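Side-chain contacts in mandelate racemase / muconate lactonizing enzyme family protein (Agrobacterium tumefaciens, PDB 4DXK), which probably acts as a lyase or racemase of the enolase superfamily, binding a metal ion in the barrel domain of a mandelate racemase-type fold: residues V215-M220 with K231-Y236; A170-P175 with T238-D243. All coordinates share one frame; numbering follows the deposited sequence. Where two conformers were deposited one is given.

Contact 1 of 2, residues V215-M220 with K231-Y236; sequences VEFHSM and KALTPY. With NA (sodium ion), chain C; PO4 (phosphate ion), chain B.
Phe217 and Leu233 meet because each holds its CG anti to its own carbonyl carbon (chi1 -66° and -77°), which sends the two side chains at one another from opposite directions. They join the C-terminal end of strand 212-216 to the residues that follow helix 223-232, within the beta-alpha-beta unit that strand 240-242 completes in the enolase-type barrel. Leu233 CD1 comes to the edge of the phenyl ring, near its plane, 3.9 Å from Phe217 CZ. Val215 CG1 lies over one face of that ring, toward its rim, while Val215 CG2 stands 4.5 Å from Leu233 CD1. Phe200 of helix 190-207 packs on both Val215 and Leu233, making the buried contact part of the layer between strands and helices. On the inner side of the strand end, Glu216 OE2 binds the sodium ion at 2.2 Å. Glu216 OE1 accepts from the backbone N of His218 at 2.9 Å, on the anti side, tilted well out of the carboxylate plane, and from a sodium-bound water at 2.6 Å; these bonds fix the rotation of the group. A type I' turn from Phe217 to Met220 follows. Glu216 CG sits over the centre of the His218 ring, whose NE2 makes a weak 3.3 Å hydrogen bond to phosphate O4.

Contact 2 of 2, residues A170-P175 with T238-D243; sequences AMKIWP and TFWHED. With NA (sodium ion), chain C; PO4 (phosphate ion), chain B.
Lys172 and Glu242 form a buried salt bridge inside the barrel of this enolase-superfamily domain, reaching from strand 170-173 and strand 240-242 past the strand 212-216 that lies between them. The side chains meet at about a right angle. Lys172 NZ donates to Glu242 OE1 at 2.7 Å, on the syn side and 16° out of the carboxylate plane. The bond from Lys172 NZ to Glu242 OE2, at 3.2 Å, is weak. Lys172 NZ also donates to phosphate O1 at 2.7 Å and is hydrogen-bonded to Tyr118 OH. A bend at chi3 (80°) in the otherwise extended lysine chain turns its end toward these acceptors. Glu242 OE1 has a second donor, the indole Trp240 NE1, 3.0 Å away on the anti side, somewhat out of the carboxylate plane and tilted from the plane of the indole. Lys172 CD passes 4.0 Å from Trp240 NE1, and the Tyr118 ring meets the indole edge-to-face. Glu242 OE2 binds the sodium ion at 2.3 Å; Glu216 and Glu268 supply the other protein ligands. The phosphate probably comes from the crystallisation liquor, but its O1 joins the sodium to Lys172. Asp243 acts in the second shell: its OD1 bonds to Ser267 OG, and Asp243 OD2 accepts from a sodium-bound water at 2.7 Å.

In the fold
From the N terminus, the chain passes the antiparallel sheet of the N-terminal domain and enters the barrel, where strand 170-173 supplies the first half of contact 2. Helices 177-183 and 190-207 lead to strand 212-216, which opens contact 1; helix 223-232 carries the chain onward, and segment 231-236 closes that short loop at Leu233. The chain then returns to the parallel sheet at strand 240-242 and completes contact 2, so the shorter loop lies wholly within the longer. Contact 1 ties the end of a barrel strand to the chain leaving its outer helix, whereas contact 2 spans the inside of the barrel. The two join through backbone, Val215 O to Glu242 N, and share the sodium site, which Glu268 completes from farther along.

Contact 1 of 2, residues V215-M220 with K231-Y236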
loop_
_atom_site.group_PDB
_atom_site.type_symbol
_atom_site.label_atom_id
_atom_site.label_comp_id
_atom_site.label_asym_id
_atom_site.label_seq_id
_atom_site.Cartn_x
_atom_site.Cartn_y
_atom_site.Cartn_z
ATOM N N VAL A 215 -4.126 -27.950 -15.140
ATOM C CA VAL A 215 -4.226 -27.322 -16.445
ATOM C C VAL A 215 -2.937 -26.593 -16.739
ATOM O O VAL A 215 -2.482 -25.752 -15.951
ATOM C CB VAL A 215 -5.383 -26.337 -16.508
ATOM C CG1 VAL A 215 -5.577 -25.875 -17.944
ATOM C CG2 VAL A 215 -6.657 -26.979 -15.977
ATOM N N GLU A 216 -2.354 -26.935 -17.872
ATOM C CA GLU A 216 -1.152 -26.309 -18.376
ATOM C C GLU A 216 -1.542 -25.314 -19.464
ATOM O O GLU A 216 -2.323 -25.663 -20.351
ATOM C CB GLU A 216 -0.289 -27.402 -19.000
ATOM C CG GLU A 216 0.801 -26.883 -19.860
ATOM C CD GLU A 216 1.890 -26.311 -19.019
ATOM O OE1 GLU A 216 1.884 -25.085 -18.778
ATOM O OE2 GLU A 216 2.726 -27.114 -18.564
ATOM N N PHE A 217 -0.999 -24.098 -19.412
ATOM C CA PHE A 217 -1.250 -23.086 -20.443
ATOM C C PHE A 217 -0.016 -22.686 -21.239
ATOM O O PHE A 217 -0.119 -21.930 -22.205
ATOM C CB PHE A 217 -1.861 -21.829 -19.824
ATOM C CG PHE A 217 -3.227 -22.038 -19.244
ATOM C CD1 PHE A 217 -4.342 -22.101 -20.074
ATOM C CD2 PHE A 217 -3.408 -22.181 -17.871
ATOM C CE1 PHE A 217 -5.606 -22.275 -19.545
ATOM C CE2 PHE A 217 -4.677 -22.364 -17.341
ATOM C CZ PHE A 217 -5.777 -22.403 -18.181
ATOM N N HIS A 218 1.148 -23.155 -20.803
ATOM C CA HIS A 218 2.410 -22.903 -21.506
ATOM C C HIS A 218 2.689 -21.421 -21.764
ATOM O O HIS A 218 3.340 -21.070 -22.745
ATOM C CB HIS A 218 2.448 -23.684 -22.821
ATOM C CG HIS A 218 2.603 -25.161 -22.636
ATOM N ND1 HIS A 218 1.779 -26.079 -23.251
ATOM C CD2 HIS A 218 3.489 -25.876 -21.906
ATOM C CE1 HIS A 218 2.161 -27.301 -22.919
ATOM N NE2 HIS A 218 3.195 -27.205 -22.102
ATOM N N SER A 219 2.207 -20.556 -20.874
ATOM C CA SER A 219 2.435 -19.107 -20.966
ATOM C C SER A 219 1.967 -18.489 -22.277
ATOM O O SER A 219 2.520 -17.483 -22.719
ATOM C CB SER A 219 3.906 -18.753 -20.718
ATOM O OG SER A 219 4.205 -18.958 -19.345
ATOM N N MET A 220 0.935 -19.071 -22.878
ATOM C CA MET A 220 0.541 -18.666 -24.225
ATOM C C MET A 220 -0.507 -17.556 -24.307
ATOM O O MET A 220 -0.799 -17.072 -25.398
ATOM C CB MET A 220 0.083 -19.885 -25.024
ATOM C CG MET A 220 1.141 -20.979 -25.079
ATOM S SD MET A 220 0.666 -22.403 -26.067
ATOM C CE MET A 220 0.525 -21.643 -27.676
ATOM N N LYS A 231 -12.036 -18.186 -15.281
ATOM C CA LYS A 231 -13.409 -18.154 -14.773
ATOM C C LYS A 231 -14.248 -19.286 -15.359
ATOM O O LYS A 231 -15.017 -19.945 -14.643
ATOM C CB LYS A 231 -14.068 -16.806 -15.061
ATOM C CG LYS A 231 -13.422 -15.651 -14.320
ATOM C CD LYS A 231 -14.271 -14.389 -14.362
ATOM C CE LYS A 231 -14.454 -13.880 -15.775
ATOM N NZ LYS A 231 -15.452 -12.762 -15.840
ATOM N N ALA A 232 -14.080 -19.538 -16.652
ATOM C CA ALA A 232 -14.847 -20.579 -17.329
ATOM C C ALA A 232 -14.522 -21.982 -16.811
ATOM O O ALA A 232 -15.322 -22.909 -16.977
ATOM C CB ALA A 232 -14.620 -20.506 -18.835
ATOM N N LEU A 233 -13.355 -22.148 -16.196
ATOM C CA LEU A 233 -12.955 -23.458 -15.688
ATOM C C LEU A 233 -13.553 -23.787 -14.327
ATOM O O LEU A 233 -13.431 -24.920 -13.859
ATOM C CB LEU A 233 -11.429 -23.567 -15.624
ATOM C CG LEU A 233 -10.775 -23.815 -16.981
ATOM C CD1 LEU A 233 -9.299 -23.470 -16.950
ATOM C CD2 LEU A 233 -10.973 -25.268 -17.404
ATOM N N THR A 234 -14.199 -22.810 -13.701
ATOM C CA THR A 234 -14.753 -22.974 -12.356
ATOM C C THR A 234 -15.566 -24.266 -12.127
ATOM O O THR A 234 -15.347 -24.940 -11.120
ATOM C CB THR A 234 -15.580 -21.737 -11.928
ATOM O OG1 THR A 234 -14.754 -20.567 -11.997
ATOM C CG2 THR A 234 -16.104 -21.891 -10.510
ATOM N N PRO A 235 -16.477 -24.634 -13.055
ATOM C CA PRO A 235 -17.314 -25.810 -12.765
ATOM C C PRO A 235 -16.550 -27.131 -12.716
ATOM O O PRO A 235 -17.127 -28.132 -12.298
ATOM C CB PRO A 235 -18.298 -25.846 -13.943
ATOM C CG PRO A 235 -18.296 -24.474 -14.507
ATOM C CD PRO A 235 -16.904 -23.955 -14.294
ATOM N N TYR A 236 -15.292 -27.154 -13.141
ATOM C CA TYR A 236 -14.588 -28.423 -13.296
ATOM C C TYR A 236 -13.624 -28.762 -12.170
ATOM O O TYR A 236 -12.929 -29.777 -12.230
ATOM C CB TYR A 236 -13.908 -28.491 -14.662
ATOM C CG TYR A 236 -14.894 -28.223 -15.767
ATOM C CD1 TYR A 236 -15.789 -29.204 -16.174
ATOM C CD2 TYR A 236 -14.969 -26.974 -16.374
ATOM C CE1 TYR A 236 -16.713 -28.954 -17.169
ATOM C CE2 TYR A 236 -15.887 -26.718 -17.369
ATOM C CZ TYR A 236 -16.756 -27.713 -17.762
ATOM O OH TYR A 236 -17.676 -27.464 -18.755
HETATM NA NA NA C . 4.705 -26.923 -17.711
HETATM P P PO4 B . 4.839 -29.910 -18.850
HETATM O O1 PO4 B . 4.857 -28.987 -17.641
HETATM O O2 PO4 B . 6.139 -29.796 -19.609
HETATM O O3 PO4 B . 4.668 -31.356 -18.472
HETATM O O4 PO4 B . 3.697 -29.509 -19.764
HETATM O O HOH W 1 4.419 -24.695 -18.316
HETATM O O HOH W 2 5.645 -27.255 -19.847
#

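Contact 2 of 2, residues A170-P175 with T238-D243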
loop_
_atom_site.group_PDB
_atom_site.type_symbol
_atom_site.label_atom_id
_atom_site.label_comp_id
_atom_site.label_asym_id
_atom_site.label_seq_id
_atom_site.Cartn_x
_atom_site.Cartn_y
_atom_site.Cartn_z
ATOM N N ALA A 170 -3.752 -37.955 -10.499
ATOM C CA ALA A 170 -3.635 -36.607 -11.033
ATOM C C ALA A 170 -3.148 -36.675 -12.472
ATOM O O ALA A 170 -2.319 -37.524 -12.819
ATOM C CB ALA A 170 -2.679 -35.785 -10.191
ATOM N N MET A 171 -3.662 -35.772 -13.302
ATOM C CA MET A 171 -3.273 -35.699 -14.704
ATOM C C MET A 171 -3.271 -34.244 -15.138
ATOM O O MET A 171 -4.076 -33.433 -14.658
ATOM C CB MET A 171 -4.232 -36.514 -15.572
ATOM C CG MET A 171 -5.655 -35.975 -15.585
ATOM S SD MET A 171 -6.842 -37.088 -16.363
ATOM C CE MET A 171 -6.364 -36.941 -18.080
ATOM N N LYS A 172 -2.364 -33.918 -16.049
ATOM C CA LYS A 172 -2.226 -32.552 -16.533
ATOM C C LYS A 172 -2.494 -32.511 -18.029
ATOM O O LYS A 172 -1.968 -33.335 -18.778
ATOM C CB LYS A 172 -0.834 -31.997 -16.216
ATOM C CG LYS A 172 -0.669 -30.522 -16.577
ATOM C CD LYS A 172 0.517 -29.872 -15.842
ATOM C CE LYS A 172 1.840 -30.192 -16.514
ATOM N NZ LYS A 172 2.977 -29.598 -15.751
ATOM N N ILE A 173 -3.323 -31.556 -18.452
ATOM C CA ILE A 173 -3.699 -31.416 -19.856
ATOM C C ILE A 173 -3.557 -29.961 -20.296
ATOM O O ILE A 173 -3.531 -29.049 -19.464
ATOM C CB ILE A 173 -5.141 -31.921 -20.110
ATOM C CG1 ILE A 173 -6.161 -31.130 -19.285
ATOM C CG2 ILE A 173 -5.243 -33.411 -19.799
ATOM C CD1 ILE A 173 -7.609 -31.467 -19.620
ATOM N N TRP A 174 -3.431 -29.747 -21.601
ATOM C CA TRP A 174 -3.292 -28.400 -22.154
ATOM C C TRP A 174 -4.181 -28.189 -23.382
ATOM O O TRP A 174 -3.684 -27.979 -24.491
ATOM C CB TRP A 174 -1.825 -28.057 -22.466
ATOM C CG TRP A 174 -1.021 -29.118 -23.168
ATOM C CD1 TRP A 174 -0.836 -29.258 -24.514
ATOM C CD2 TRP A 174 -0.244 -30.148 -22.549
ATOM N NE1 TRP A 174 -0.011 -30.328 -24.769
ATOM C CE2 TRP A 174 0.366 -30.891 -23.579
ATOM C CE3 TRP A 174 -0.016 -30.521 -21.223
ATOM C CZ2 TRP A 174 1.187 -31.989 -23.323
ATOM C CZ3 TRP A 174 0.803 -31.606 -20.969
ATOM C CH2 TRP A 174 1.392 -32.328 -22.013
ATOM N N PRO A 175 -5.509 -28.233 -23.187
ATOM C CA PRO A 175 -6.426 -28.186 -24.326
ATOM C C PRO A 175 -6.651 -26.782 -24.890
ATOM O O PRO A 175 -7.376 -26.671 -25.879
ATOM C CB PRO A 175 -7.727 -28.746 -23.741
ATOM C CG PRO A 175 -7.687 -28.344 -22.310
ATOM C CD PRO A 175 -6.229 -28.394 -21.908
ATOM N N THR A 238 -10.713 -27.576 -11.108
ATOM C CA THR A 238 -9.328 -27.759 -11.516
ATOM C C THR A 238 -8.374 -27.625 -10.326
ATOM O O THR A 238 -8.666 -26.927 -9.356
ATOM C CB THR A 238 -8.959 -26.789 -12.638
ATOM O OG1 THR A 238 -9.273 -25.453 -12.227
ATOM C CG2 THR A 238 -9.744 -27.127 -13.897
ATOM N N PHE A 239 -7.243 -28.314 -10.404
ATOM C CA PHE A 239 -6.321 -28.402 -9.278
ATOM C C PHE A 239 -5.315 -27.255 -9.260
ATOM O O PHE A 239 -5.040 -26.672 -8.210
ATOM C CB PHE A 239 -5.591 -29.741 -9.329
ATOM C CG PHE A 239 -4.759 -30.031 -8.117
ATOM C CD1 PHE A 239 -5.359 -30.311 -6.897
ATOM C CD2 PHE A 239 -3.373 -30.026 -8.194
ATOM C CE1 PHE A 239 -4.594 -30.593 -5.772
ATOM C CE2 PHE A 239 -2.601 -30.317 -7.078
ATOM C CZ PHE A 239 -3.213 -30.591 -5.863
ATOM N N TRP A 240 -4.753 -26.946 -10.425
ATOM C CA TRP A 240 -3.888 -25.779 -10.564
ATOM C C TRP A 240 -3.937 -25.255 -11.984
ATOM O O TRP A 240 -4.313 -25.991 -12.902
ATOM C CB TRP A 240 -2.463 -26.065 -10.069
ATOM C CG TRP A 240 -1.484 -26.841 -10.933
ATOM C CD1 TRP A 240 -1.242 -26.716 -12.282
ATOM C CD2 TRP A 240 -0.537 -27.799 -10.447
ATOM N NE1 TRP A 240 -0.204 -27.552 -12.655
ATOM C CE2 TRP A 240 0.247 -28.215 -11.541
ATOM C CE3 TRP A 240 -0.282 -28.350 -9.187
ATOM C CZ2 TRP A 240 1.260 -29.175 -11.412
ATOM C CZ3 TRP A 240 0.738 -29.275 -9.059
ATOM C CH2 TRP A 240 1.491 -29.682 -10.165
ATOM N N HIS A 241 -3.585 -23.984 -12.153
ATOM C CA HIS A 241 -3.517 -23.339 -13.460
ATOM C C HIS A 241 -2.084 -22.908 -13.668
ATOM O O HIS A 241 -1.604 -21.955 -13.033
ATOM C CB HIS A 241 -4.464 -22.141 -13.536
ATOM C CG HIS A 241 -5.911 -22.524 -13.537
ATOM N ND1 HIS A 241 -6.929 -21.593 -13.513
ATOM C CD2 HIS A 241 -6.516 -23.736 -13.560
ATOM C CE1 HIS A 241 -8.096 -22.216 -13.516
ATOM N NE2 HIS A 241 -7.873 -23.518 -13.538
ATOM N N GLU A 242 -1.389 -23.636 -14.534
ATOM C CA GLU A 242 0.055 -23.505 -14.681
ATOM C C GLU A 242 0.412 -22.565 -15.820
ATOM O O GLU A 242 -0.087 -22.706 -16.946
ATOM C CB GLU A 242 0.658 -24.887 -14.922
ATOM C CG GLU A 242 2.180 -24.917 -15.029
ATOM C CD GLU A 242 2.716 -26.336 -15.101
ATOM O OE1 GLU A 242 2.005 -27.277 -14.694
ATOM O OE2 GLU A 242 3.851 -26.528 -15.592
ATOM N N ASP A 243 1.287 -21.610 -15.522
ATOM C CA ASP A 243 1.776 -20.648 -16.508
ATOM C C ASP A 243 0.642 -20.055 -17.350
ATOM O O ASP A 243 0.672 -20.111 -18.578
ATOM C CB ASP A 243 2.868 -21.293 -17.366
ATOM C CG ASP A 243 4.138 -21.539 -16.584
ATOM O OD1 ASP A 243 4.386 -20.773 -15.645
ATOM O OD2 ASP A 243 4.881 -22.485 -16.899
HETATM NA NA NA C . 4.705 -26.923 -17.711
HETATM P P PO4 B . 4.839 -29.910 -18.850
HETATM O O1 PO4 B . 4.857 -28.987 -17.641
HETATM O O2 PO4 B . 6.139 -29.796 -19.609
HETATM O O3 PO4 B . 4.668 -31.356 -18.472
HETATM O O4 PO4 B . 3.697 -29.509 -19.764
HETATM O O HOH W 1 4.419 -24.695 -18.316
HETATM O O HOH W 2 5.645 -27.255 -19.847
#